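Local coordinates for alginate biosynthesis protein AlgJ (Pseudomonas putida, PDB 4O8V), which probably acts as an O-acetyltransferase that, with its membrane partners, adds acetyl groups to mannuronate residues of alginate in the periplasm, at residues D22-P27 with P275-P280; K64-T69 with D83-F88; L254-L257 with A261-N264; V212-T217 with N226-L231; V115-R118 with W123-M126. All coordinates share one frame; numbering follows the deposited sequence. Where two conformers were deposited one is given.

Contact 1 (D22-P27 with P275-P280)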
# COMPACT_ATOMS: atom_id res chain seq x y z
N ASP A 22 14.71 -3.31 -6.02
CA ASP A 22 15.24 -4.67 -5.89
C ASP A 22 14.58 -5.41 -4.73
O ASP A 22 14.75 -6.62 -4.58
CB ASP A 22 16.78 -4.67 -5.77
CG ASP A 22 17.28 -4.26 -4.41
OD1 ASP A 22 16.59 -3.49 -3.70
OD2 ASP A 22 18.38 -4.71 -4.05
N GLU A 23 13.76 -4.71 -3.94
CA GLU A 23 12.99 -5.36 -2.88
C GLU A 23 11.90 -6.25 -3.49
O GLU A 23 11.35 -7.13 -2.82
CB GLU A 23 12.38 -4.32 -1.93
CG GLU A 23 13.41 -3.51 -1.16
CD GLU A 23 12.80 -2.48 -0.21
OE1 GLU A 23 11.59 -2.19 -0.32
OE2 GLU A 23 13.53 -1.96 0.65
N GLU A 24 11.60 -6.02 -4.77
CA GLU A 24 10.65 -6.86 -5.48
C GLU A 24 11.37 -8.01 -6.18
O GLU A 24 10.74 -8.84 -6.85
CB GLU A 24 9.85 -6.03 -6.50
CG GLU A 24 8.75 -5.19 -5.82
CD GLU A 24 8.03 -4.22 -6.75
OE1 GLU A 24 8.30 -4.23 -7.98
OE2 GLU A 24 7.18 -3.45 -6.26
N PHE A 25 12.69 -8.06 -6.02
CA PHE A 25 13.53 -9.08 -6.68
C PHE A 25 14.30 -9.97 -5.71
O PHE A 25 14.42 -11.18 -5.92
CB PHE A 25 14.55 -8.41 -7.61
CG PHE A 25 13.97 -7.83 -8.86
CD1 PHE A 25 13.15 -6.72 -8.79
CD2 PHE A 25 14.28 -8.37 -10.10
CE1 PHE A 25 12.61 -6.17 -9.96
CE2 PHE A 25 13.75 -7.82 -11.27
CZ PHE A 25 12.91 -6.73 -11.20
N LYS A 26 14.87 -9.36 -4.68
CA LYS A 26 15.91 -10.01 -3.87
C LYS A 26 15.36 -11.15 -3.02
O LYS A 26 14.24 -11.06 -2.51
CB LYS A 26 16.60 -8.98 -2.95
CG LYS A 26 15.68 -8.42 -1.84
CD LYS A 26 16.38 -7.40 -0.94
CE LYS A 26 16.93 -6.24 -1.76
NZ LYS A 26 17.45 -5.09 -0.95
N PRO A 27 16.13 -12.23 -2.87
CA PRO A 27 15.77 -13.23 -1.86
C PRO A 27 15.96 -12.64 -0.48
O PRO A 27 16.71 -11.67 -0.33
CB PRO A 27 16.75 -14.37 -2.12
CG PRO A 27 17.93 -13.70 -2.74
CD PRO A 27 17.38 -12.58 -3.58
N PRO A 275 2.01 -3.17 0.84
CA PRO A 275 2.54 -3.67 -0.44
C PRO A 275 3.14 -5.09 -0.29
O PRO A 275 3.74 -5.39 0.75
CB PRO A 275 3.62 -2.64 -0.80
CG PRO A 275 3.22 -1.38 -0.03
CD PRO A 275 2.69 -1.95 1.28
N GLU A 276 2.98 -5.94 -1.29
CA GLU A 276 3.33 -7.35 -1.12
C GLU A 276 4.80 -7.60 -0.75
O GLU A 276 5.09 -8.50 0.04
CB GLU A 276 2.97 -8.15 -2.39
CG GLU A 276 3.81 -7.82 -3.62
CD GLU A 276 3.72 -8.87 -4.72
OE1 GLU A 276 4.45 -9.89 -4.65
OE2 GLU A 276 2.95 -8.67 -5.67
N ARG A 277 5.73 -6.79 -1.26
CA ARG A 277 7.15 -7.05 -1.06
C ARG A 277 7.58 -6.95 0.41
O ARG A 277 8.66 -7.42 0.75
CB ARG A 277 8.00 -6.08 -1.90
CG ARG A 277 8.06 -4.64 -1.35
CD ARG A 277 8.82 -3.76 -2.36
NE ARG A 277 9.18 -2.42 -1.88
CZ ARG A 277 8.49 -1.32 -2.19
NH1 ARG A 277 7.39 -1.42 -2.93
NH2 ARG A 277 8.88 -0.13 -1.74
N TYR A 278 6.76 -6.33 1.25
CA TYR A 278 7.09 -6.17 2.66
C TYR A 278 6.81 -7.42 3.50
O TYR A 278 7.27 -7.51 4.63
CB TYR A 278 6.33 -5.00 3.29
CG TYR A 278 6.83 -3.64 2.84
CD1 TYR A 278 8.01 -3.10 3.36
CD2 TYR A 278 6.12 -2.90 1.89
CE1 TYR A 278 8.47 -1.86 2.94
CE2 TYR A 278 6.58 -1.67 1.47
CZ TYR A 278 7.75 -1.15 1.99
OH TYR A 278 8.18 0.09 1.56
N LEU A 279 6.04 -8.37 2.96
CA LEU A 279 5.65 -9.53 3.78
C LEU A 279 6.87 -10.38 4.21
O LEU A 279 6.95 -10.80 5.36
CB LEU A 279 4.63 -10.40 3.03
CG LEU A 279 4.05 -11.55 3.87
CD1 LEU A 279 3.27 -11.03 5.06
CD2 LEU A 279 3.17 -12.44 3.02
N PRO A 280 7.83 -10.61 3.30
CA PRO A 280 8.97 -11.39 3.82
C PRO A 280 10.13 -10.52 4.30
O PRO A 280 11.27 -10.99 4.31
CB PRO A 280 9.38 -12.23 2.62
CG PRO A 280 9.05 -11.36 1.43
CD PRO A 280 7.84 -10.54 1.82
O HOH W 1 10.67 -8.67 -0.61
O HOH W 2 5.89 -4.08 -3.68
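The guanidinium of Arg277 takes Glu23 at its edge and has Tyr278 CE2 over the centre of one face. A water bound to Arg277 NH1 also lies at the edge. The bond from Arg277 NE to Glu23 OE1 is 2.9 Å long and almost straight, at 175°. It stays in the guanidinium plane and uses the anti lone pair of OE1. The carboxylate is turned by 42° from that plane.

Glu24 approaches obliquely. Its OE2 is 3.9 Å from Arg277 NH1, a long salt bridge, and the same water bridges these two atoms. Glu24 is held mainly from outside, OE1 by Ala65 N and OE2 by Lys64 N. Arg277 CG is set between its backbone N and carbonyl carbon (chi1 75°), and the chain then runs extended to NE. This stem packs on both acids, CD 3.6 Å from Glu23 CB and 3.7 Å from Glu24 CG. A second water donates to Glu23 O and Arg277 O, linking the two 3-10 turns.

This salt-bridge network joins the loops after strands 19-21 and 269-275. The Arg277 side chain is about 6 Å from those of Ser218 and His122, the probable nucleophile and proton acceptor of this SGNH hydrolase-like domain.

Contact 2 (K64-T69 with D83-F88)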
# COMPACT_ATOMS: atom_id res chain seq x y z
N LYS A 64 5.23 -3.74 -8.46
CA LYS A 64 5.29 -3.13 -9.78
C LYS A 64 5.85 -4.14 -10.77
O LYS A 64 5.40 -4.22 -11.93
CB LYS A 64 6.14 -1.86 -9.78
CG LYS A 64 6.11 -1.13 -11.12
CD LYS A 64 6.73 0.25 -11.04
CE LYS A 64 8.11 0.27 -11.60
NZ LYS A 64 8.66 1.65 -11.66
N ALA A 65 6.81 -4.95 -10.31
CA ALA A 65 7.42 -5.97 -11.17
C ALA A 65 6.44 -7.06 -11.60
O ALA A 65 6.67 -7.75 -12.58
CB ALA A 65 8.61 -6.61 -10.47
N ARG A 66 5.37 -7.24 -10.84
CA ARG A 66 4.34 -8.22 -11.18
C ARG A 66 3.33 -7.63 -12.16
O ARG A 66 2.84 -8.32 -13.04
CB ARG A 66 3.59 -8.70 -9.91
CG ARG A 66 2.51 -9.73 -10.18
CD ARG A 66 1.79 -10.21 -8.89
NE ARG A 66 2.70 -10.55 -7.79
CZ ARG A 66 3.43 -11.66 -7.73
NH1 ARG A 66 3.41 -12.55 -8.72
NH2 ARG A 66 4.22 -11.87 -6.67
N VAL A 67 3.02 -6.35 -12.00
CA VAL A 67 2.03 -5.69 -12.84
C VAL A 67 2.64 -5.31 -14.20
O VAL A 67 1.96 -5.36 -15.22
CB VAL A 67 1.44 -4.44 -12.16
CG1 VAL A 67 0.47 -3.71 -13.09
CG2 VAL A 67 0.75 -4.82 -10.84
N TYR A 68 3.92 -4.94 -14.20
CA TYR A 68 4.63 -4.57 -15.45
C TYR A 68 5.77 -5.54 -15.81
O TYR A 68 6.90 -5.14 -16.09
CB TYR A 68 5.14 -3.12 -15.34
CG TYR A 68 4.01 -2.14 -15.57
CD1 TYR A 68 3.57 -1.88 -16.87
CD2 TYR A 68 3.36 -1.51 -14.50
CE1 TYR A 68 2.52 -1.01 -17.11
CE2 TYR A 68 2.29 -0.63 -14.73
CZ TYR A 68 1.87 -0.39 -16.04
OH TYR A 68 0.81 0.46 -16.28
N THR A 69 5.45 -6.83 -15.86
CA THR A 69 6.46 -7.84 -16.23
C THR A 69 7.01 -7.62 -17.63
O THR A 69 8.11 -8.09 -17.96
CB THR A 69 5.89 -9.27 -16.17
OG1 THR A 69 4.84 -9.40 -17.14
CG2 THR A 69 5.33 -9.56 -14.80
N ASP A 83 5.05 -16.21 -6.51
CA ASP A 83 3.64 -16.31 -6.16
C ASP A 83 3.32 -15.66 -4.81
O ASP A 83 2.38 -16.08 -4.12
CB ASP A 83 3.20 -17.78 -6.15
CG ASP A 83 1.71 -17.94 -6.41
OD1 ASP A 83 1.17 -17.20 -7.28
OD2 ASP A 83 1.08 -18.82 -5.76
N LEU A 84 4.09 -14.63 -4.48
CA LEU A 84 4.00 -13.97 -3.17
C LEU A 84 2.64 -13.28 -2.98
O LEU A 84 2.04 -13.37 -1.90
CB LEU A 84 5.13 -12.95 -3.02
CG LEU A 84 5.26 -12.20 -1.68
CD1 LEU A 84 5.29 -13.16 -0.51
CD2 LEU A 84 6.54 -11.35 -1.71
N TYR A 85 2.16 -12.59 -4.02
CA TYR A 85 0.88 -11.92 -3.95
C TYR A 85 -0.24 -12.92 -3.63
O TYR A 85 -1.00 -12.70 -2.69
CB TYR A 85 0.60 -11.19 -5.28
CG TYR A 85 -0.76 -10.53 -5.36
CD1 TYR A 85 -0.96 -9.25 -4.83
CD2 TYR A 85 -1.83 -11.18 -5.96
CE1 TYR A 85 -2.21 -8.64 -4.90
CE2 TYR A 85 -3.08 -10.58 -6.04
CZ TYR A 85 -3.26 -9.31 -5.50
OH TYR A 85 -4.51 -8.74 -5.60
N ASN A 86 -0.30 -14.01 -4.39
CA ASN A 86 -1.28 -15.07 -4.20
C ASN A 86 -1.19 -15.71 -2.81
O ASN A 86 -2.21 -15.92 -2.15
CB ASN A 86 -1.09 -16.15 -5.28
CG ASN A 86 -2.10 -17.29 -5.18
OD1 ASN A 86 -3.31 -17.08 -5.15
ND2 ASN A 86 -1.59 -18.50 -5.16
N GLN A 87 0.03 -16.00 -2.37
CA GLN A 87 0.20 -16.61 -1.05
C GLN A 87 -0.15 -15.65 0.08
O GLN A 87 -0.66 -16.09 1.12
CB GLN A 87 1.63 -17.14 -0.89
CG GLN A 87 1.93 -18.38 -1.75
CD GLN A 87 1.05 -19.60 -1.40
OE1 GLN A 87 0.55 -19.73 -0.28
NE2 GLN A 87 0.87 -20.49 -2.37
N PHE A 88 0.13 -14.37 -0.10
CA PHE A 88 -0.28 -13.33 0.86
C PHE A 88 -1.82 -13.36 0.98
O PHE A 88 -2.39 -13.41 2.08
CB PHE A 88 0.22 -11.96 0.41
CG PHE A 88 0.23 -10.88 1.49
CD1 PHE A 88 -0.45 -11.04 2.68
CD2 PHE A 88 0.91 -9.69 1.26
CE1 PHE A 88 -0.43 -10.02 3.64
CE2 PHE A 88 0.93 -8.68 2.21
CZ PHE A 88 0.26 -8.85 3.40
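Arg66 on the short helix 64-67 faces Tyr85 in the first turn of helix 84-94, with their CA atoms 8.8 Å apart. The backbones are thus well separated, and one long side chain spans the gap. Tyr68 is the first residue to leave helical geometry after 64-67. Asp83 sits at the N-cap position of the second helix, where its OD2 accepts a bond from Asn86 ND2 at 2.8 Å rather than capping a backbone nitrogen.

Arg66 runs out extended, with CG anti to the backbone N (chi1 -180°), and then bends at chi3 (-46°). The bend lays one guanidinium face against Tyr85 CB, 3.3 Å from Arg66 NE. The guanidinium and the tyrosine ring are turned 39° apart, and the approach to the ring is oblique. Arg66 NH2 lies 3.9 Å from Leu84 CB.

In the SGNH hydrolase-like fold this joins two helices that follow strand 55-61 of the parallel sheet. Arg66 NH2 is also 3.4 Å from Tyr85 N, but both are donors. Glu276 OE1 balances the charge in a salt bridge to NH2, while NH2 also bonds to His81 O and NH1 to Asp82 O. With an alanine in place of Arg66, Glu276 would probably lose this charged partner, and a gap would be likely beside Tyr85 CB. Tyr85 OH reaches the other way, to Asp101.

Contact 3 (L254-L257 with A261-N264)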
# COMPACT_ATOMS: atom_id res chain seq x y z
N LEU A 254 1.13 -0.31 14.12
CA LEU A 254 1.30 -0.49 15.57
C LEU A 254 1.23 0.86 16.31
O LEU A 254 0.64 0.96 17.41
CB LEU A 254 2.62 -1.21 15.87
CG LEU A 254 2.80 -2.55 15.13
CD1 LEU A 254 4.18 -3.14 15.42
CD2 LEU A 254 1.70 -3.52 15.53
N LYS A 255 1.80 1.90 15.70
CA LYS A 255 1.70 3.24 16.26
C LYS A 255 0.25 3.67 16.37
O LYS A 255 -0.18 4.19 17.41
CB LYS A 255 2.48 4.24 15.39
CG LYS A 255 2.37 5.68 15.84
CD LYS A 255 3.44 6.52 15.16
CE LYS A 255 3.09 7.99 15.16
NZ LYS A 255 4.13 8.77 14.42
N TYR A 256 -0.52 3.44 15.31
CA TYR A 256 -1.94 3.78 15.31
C TYR A 256 -2.72 3.09 16.45
O TYR A 256 -3.52 3.72 17.14
CB TYR A 256 -2.58 3.42 13.96
CG TYR A 256 -4.06 3.73 13.95
CD1 TYR A 256 -4.51 5.03 14.08
CD2 TYR A 256 -5.00 2.72 13.82
CE1 TYR A 256 -5.86 5.32 14.08
CE2 TYR A 256 -6.35 2.99 13.83
CZ TYR A 256 -6.77 4.28 13.95
OH TYR A 256 -8.12 4.53 13.94
N LEU A 257 -2.47 1.80 16.64
CA LEU A 257 -3.17 1.06 17.70
C LEU A 257 -2.87 1.60 19.09
O LEU A 257 -3.69 1.47 19.98
CB LEU A 257 -2.81 -0.42 17.66
CG LEU A 257 -3.24 -1.16 16.38
CD1 LEU A 257 -2.71 -2.58 16.40
CD2 LEU A 257 -4.76 -1.16 16.27
N ALA A 261 -6.00 8.64 19.21
CA ALA A 261 -7.02 8.70 18.18
C ALA A 261 -7.82 7.40 18.10
O ALA A 261 -9.04 7.41 18.09
CB ALA A 261 -6.40 8.99 16.83
N PHE A 262 -7.11 6.28 18.09
CA PHE A 262 -7.75 4.98 18.04
C PHE A 262 -8.45 4.61 19.36
O PHE A 262 -9.58 4.14 19.35
CB PHE A 262 -6.74 3.91 17.70
CG PHE A 262 -7.31 2.53 17.71
CD1 PHE A 262 -8.28 2.18 16.79
CD2 PHE A 262 -6.88 1.60 18.64
CE1 PHE A 262 -8.83 0.91 16.80
CE2 PHE A 262 -7.41 0.33 18.64
CZ PHE A 262 -8.38 -0.02 17.72
N LYS A 263 -7.76 4.80 20.47
CA LYS A 263 -8.27 4.42 21.79
C LYS A 263 -9.53 5.20 22.16
O LYS A 263 -10.37 4.70 22.90
CB LYS A 263 -7.21 4.63 22.87
CG LYS A 263 -6.14 3.53 22.93
CD LYS A 263 -5.03 3.88 23.92
CE LYS A 263 -3.87 2.90 23.81
NZ LYS A 263 -2.72 3.34 24.63
N ASN A 264 -9.66 6.42 21.64
CA ASN A 264 -10.77 7.29 22.06
C ASN A 264 -11.88 7.42 21.04
O ASN A 264 -12.94 7.98 21.33
CB ASN A 264 -10.24 8.67 22.41
CG ASN A 264 -9.57 8.71 23.76
OD1 ASN A 264 -10.02 8.05 24.70
ND2 ASN A 264 -8.49 9.48 23.87
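This is apolar and aromatic packing between two consecutive short helices, 250-257 and 260-264, just before strand 269-275 of the parallel sheet. Phe262 of the second helix fits against Tyr256 and Leu257 at the end of the first. The CA atoms of Leu257 and Phe262 are 6.0 Å apart, so a short connection brings the second helix in close behind the first.

Phe262 CB sits over one face of the Tyr256 ring, 4.0 Å from its centroid and 19° off the normal, in a CH-pi contact. The two rings themselves are oblique, with planes 52° apart and Tyr256 CE2 3.6 Å from Phe262 CD1. The side chains cross at about a right angle.

Leu257 lies alongside Phe262 and points the same way. Its CD2 is over one face of the phenylalanine ring, 4.2 Å from the centroid, in a second CH-pi contact. In Phe262 a chi1 near 180° (177°) swings the ring away from the backbone N and in beside both partners. The backbone also takes part: Tyr256 O is 3.3 Å from Phe262 CB, and Leu257 O is 3.5 Å from Phe262 CD2.

Ser259 ties the turn, its OG bonded to both Tyr256 O and Phe262 N. Beyond these three residues, Tyr256 rests on Ala213 and Val215 of strand 212-215, while Leu257 and Phe262 touch Leu49 of helix 31-51. The two short helices thus pack between helix 31-51 and the parallel sheet, in the crossover from strand 239-241 to strand 269-275 of the alpha/beta fold.

Contact 4 (V212-T217 with N226-L231)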
# COMPACT_ATOMS: atom_id res chain seq x y z
N VAL A 212 -13.67 6.34 8.87
CA VAL A 212 -12.64 5.50 8.25
C VAL A 212 -11.23 6.00 8.55
O VAL A 212 -10.98 7.21 8.47
CB VAL A 212 -12.82 5.44 6.71
CG1 VAL A 212 -11.74 4.57 6.06
CG2 VAL A 212 -14.22 4.95 6.31
N ALA A 213 -10.31 5.10 8.89
CA ALA A 213 -8.90 5.48 9.03
C ALA A 213 -8.07 4.78 7.96
O ALA A 213 -8.34 3.63 7.61
CB ALA A 213 -8.35 5.14 10.43
N LEU A 214 -7.07 5.48 7.45
CA LEU A 214 -6.14 4.92 6.46
C LEU A 214 -4.79 4.77 7.15
O LEU A 214 -4.31 5.71 7.78
CB LEU A 214 -6.03 5.84 5.23
CG LEU A 214 -4.92 5.51 4.22
CD1 LEU A 214 -5.11 4.13 3.61
CD2 LEU A 214 -4.90 6.59 3.12
N VAL A 215 -4.22 3.55 7.08
CA VAL A 215 -2.88 3.28 7.58
C VAL A 215 -2.05 2.62 6.49
O VAL A 215 -2.56 1.79 5.74
CB VAL A 215 -2.92 2.37 8.84
CG1 VAL A 215 -1.50 2.22 9.42
CG2 VAL A 215 -3.84 2.96 9.85
N GLY A 216 -0.80 3.02 6.36
CA GLY A 216 0.05 2.44 5.35
C GLY A 216 1.40 3.12 5.21
O GLY A 216 1.95 3.71 6.15
N THR A 217 1.92 3.03 3.99
CA THR A 217 3.27 3.46 3.67
C THR A 217 3.23 4.75 2.86
O THR A 217 2.24 5.50 2.89
CB THR A 217 4.04 2.39 2.83
OG1 THR A 217 3.43 2.28 1.54
CG2 THR A 217 3.99 1.02 3.52
N ASN A 226 -2.55 10.82 -4.35
CA ASN A 226 -3.92 11.17 -3.94
C ASN A 226 -4.75 9.96 -3.52
O ASN A 226 -5.96 9.92 -3.79
CB ASN A 226 -4.66 11.93 -5.06
CG ASN A 226 -5.85 12.74 -4.54
OD1 ASN A 226 -5.77 13.39 -3.50
ND2 ASN A 226 -6.99 12.66 -5.24
N PHE A 227 -4.13 8.97 -2.88
CA PHE A 227 -4.87 7.78 -2.48
C PHE A 227 -5.92 8.12 -1.41
O PHE A 227 -7.05 7.59 -1.46
CB PHE A 227 -3.92 6.70 -1.97
CG PHE A 227 -4.58 5.37 -1.70
CD1 PHE A 227 -5.47 4.82 -2.61
CD2 PHE A 227 -4.29 4.67 -0.53
CE1 PHE A 227 -6.05 3.59 -2.37
CE2 PHE A 227 -4.86 3.43 -0.28
CZ PHE A 227 -5.75 2.89 -1.19
N LEU A 228 -5.57 8.98 -0.46
CA LEU A 228 -6.56 9.42 0.54
C LEU A 228 -7.80 10.03 -0.13
O LEU A 228 -8.94 9.69 0.21
CB LEU A 228 -5.95 10.45 1.50
CG LEU A 228 -6.89 10.93 2.60
CD1 LEU A 228 -7.26 9.76 3.48
CD2 LEU A 228 -6.19 11.99 3.41
N GLY A 229 -7.57 10.95 -1.05
CA GLY A 229 -8.67 11.64 -1.70
C GLY A 229 -9.49 10.64 -2.51
O GLY A 229 -10.73 10.71 -2.51
N ALA A 230 -8.80 9.72 -3.18
CA ALA A 230 -9.48 8.75 -4.03
C ALA A 230 -10.41 7.86 -3.18
O ALA A 230 -11.53 7.54 -3.58
CB ALA A 230 -8.48 7.91 -4.80
N LEU A 231 -9.94 7.51 -1.98
CA LEU A 231 -10.74 6.75 -1.03
C LEU A 231 -11.96 7.54 -0.52
O LEU A 231 -13.06 7.00 -0.48
CB LEU A 231 -9.88 6.31 0.18
CG LEU A 231 -8.97 5.11 -0.03
CD1 LEU A 231 -8.01 4.91 1.16
CD2 LEU A 231 -9.84 3.86 -0.29
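Strand 212-215 of the central parallel sheet packs here against helix 227-235, as sheet and helix do in the alpha/beta fold of SGNH hydrolases. The short segments run nearly antiparallel, at 153°, with their axes 10.4 Å apart at closest approach. Leu214 is the strand residue that makes the contact. Its CB points toward the helix, and its two methyl groups meet three side chains.

Leu214 CD1 touches Leu231 CD1 at 3.9 Å and Phe227 CE2 at 4.0 Å. Leu214 CD2 reaches Leu228 CD1 at 4.0 Å. The first torsion of Leu214 is close to trans (chi1 169°), and its fork opens toward these partners. It meets the Phe227 ring obliquely and crosses Leu231 at about a right angle. Leu231 CD1 in turn lies over one face of that ring, 3.7 Å above its plane, next to the Leu214 methyls.

Phe227 also meets the ring of Trp123 and rests on Ala132 of helix 125-141. At the far end of the strand segment, Thr217 OG1 caps Tyr219 N, at the start of the helix with the probable nucleophile Ser218.

All the touching atoms are carbon. The strand and helix are therefore held here by van der Waals contact and exclusion of water, without directional bonds.

Contact 5 (V115-R118 with W123-M126)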
# COMPACT_ATOMS: atom_id res chain seq x y z
N VAL A 115 -0.43 2.55 -14.62
CA VAL A 115 -1.00 2.40 -13.28
C VAL A 115 0.12 2.43 -12.23
O VAL A 115 -0.14 2.61 -11.05
CB VAL A 115 -1.87 1.11 -13.17
CG1 VAL A 115 -3.05 1.15 -14.20
CG2 VAL A 115 -1.06 -0.16 -13.33
N PHE A 116 1.38 2.28 -12.67
CA PHE A 116 2.57 2.63 -11.87
C PHE A 116 3.44 3.59 -12.67
O PHE A 116 3.40 3.58 -13.91
CB PHE A 116 3.43 1.41 -11.50
CG PHE A 116 2.86 0.54 -10.41
CD1 PHE A 116 1.88 -0.40 -10.70
CD2 PHE A 116 3.37 0.61 -9.12
CE1 PHE A 116 1.36 -1.21 -9.72
CE2 PHE A 116 2.86 -0.20 -8.12
CZ PHE A 116 1.86 -1.11 -8.42
N LEU A 117 4.25 4.38 -11.97
CA LEU A 117 5.24 5.26 -12.61
C LEU A 117 6.37 4.42 -13.21
O LEU A 117 6.70 3.37 -12.68
CB LEU A 117 5.81 6.26 -11.60
CG LEU A 117 4.83 7.31 -11.06
CD1 LEU A 117 5.34 7.86 -9.76
CD2 LEU A 117 4.68 8.42 -12.03
N ARG A 118 6.97 4.89 -14.29
CA ARG A 118 8.10 4.18 -14.92
C ARG A 118 9.39 4.16 -14.05
O ARG A 118 10.08 3.14 -13.99
CB ARG A 118 8.38 4.80 -16.30
CG ARG A 118 9.60 4.21 -17.05
CD ARG A 118 9.69 4.75 -18.50
NE ARG A 118 9.43 6.18 -18.57
CZ ARG A 118 10.31 7.12 -18.26
NH1 ARG A 118 11.54 6.79 -17.87
NH2 ARG A 118 9.97 8.40 -18.34
N TRP A 123 2.38 3.60 -7.33
CA TRP A 123 1.30 3.76 -8.28
C TRP A 123 1.18 5.22 -8.72
O TRP A 123 1.53 6.15 -7.99
CB TRP A 123 -0.03 3.26 -7.71
CG TRP A 123 -0.35 3.68 -6.28
CD1 TRP A 123 0.07 4.81 -5.62
CD2 TRP A 123 -1.20 2.97 -5.37
NE1 TRP A 123 -0.48 4.83 -4.33
CE2 TRP A 123 -1.26 3.71 -4.17
CE3 TRP A 123 -1.91 1.76 -5.46
CZ2 TRP A 123 -2.00 3.28 -3.05
CZ3 TRP A 123 -2.66 1.34 -4.35
CH2 TRP A 123 -2.68 2.10 -3.15
N THR A 124 0.69 5.40 -9.95
CA THR A 124 0.25 6.69 -10.44
C THR A 124 -1.06 7.09 -9.77
O THR A 124 -1.75 6.25 -9.19
CB THR A 124 0.00 6.67 -11.97
OG1 THR A 124 -1.11 5.80 -12.25
CG2 THR A 124 1.28 6.22 -12.74
N PRO A 125 -1.42 8.37 -9.88
CA PRO A 125 -2.72 8.77 -9.33
C PRO A 125 -3.89 7.97 -9.92
O PRO A 125 -4.82 7.62 -9.19
CB PRO A 125 -2.82 10.23 -9.70
CG PRO A 125 -1.40 10.68 -9.78
CD PRO A 125 -0.64 9.54 -10.32
N MSE A 126 -3.85 7.68 -11.22
CA MSE A 126 -4.88 6.84 -11.79
C MSE A 126 -4.85 5.42 -11.20
O MSE A 126 -5.90 4.83 -10.94
CB MSE A 126 -4.76 6.78 -13.32
CG MSE A 126 -5.91 6.07 -13.99
SE MSE A 126 -5.53 4.17 -14.35
CE MSE A 126 -4.36 4.37 -15.92
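Phe116 overlaps the backbone of Trp123 with one side of its ring, CD2 lying 3.6 Å from Trp123 N in an oblique approach. The two residues form a single beta bridge, with CA atoms 4.0 Å apart. Thr124 N donates to Val115 O at 3.1 Å, from well above the carbonyl plane. Trp123 CA adds a CA-H...O contact to the same oxygen.

Thr124 CG2 reaches over the backbone of the first segment, 3.4 Å from Phe116 C, and also touches Leu117 CG. Thr124 OG1 lies between the backbone N and the carbonyl carbon (chi1 66°). There it caps Gly127 N in the first turn of helix 125-141 and also bonds to Gln114 O. Met126, a selenomethionine, bends so that its CE is 3.9 Å from Val115 CG1.

A serine in place of Phe116 would probably open a gap beside the backbone of Trp123 and take away packing from Lys64 and Met106. The bridge closes a short loop that holds the probable active-site residues Asp120 and His122. The side chain of Leu117 comes within about 3 Å of that of Asp120, which with His122 and Ser218 probably makes up a Ser-His-Asp catalytic triad.

Around the bridge, Val115 and Phe116 lean on helices 64-67 and 103-109. Leu117 and Pro125 touch strand 184-193. Trp123 NE1 bonds to Tyr219 O, and its ring meets that of Phe227 from helix 227-235.

Contact 1 joins an early loop, 22-27, to a late one, 275-280, and the other four are nested in the loop it closes. They follow along the chain in the order 2, 5, 4, 3. Contacts 1 and 2 have centres 10 Å apart and meet through Glu276 and Arg66. Lys64 and Tyr68 link contact 2 to contact 5. Phe227 packing on Trp123 links contact 5 to contact 4, and Tyr256 on strand 212-215 links contact 4 to contact 3. Contacts 2 and 3 lie on opposite sides of the chain's centre, with centres 31 Å apart. Contacts 1, 4 and 5 lie round the probable catalytic residues, contact 1 also touching contact 4 through Thr217, while contact 3 lies away from them.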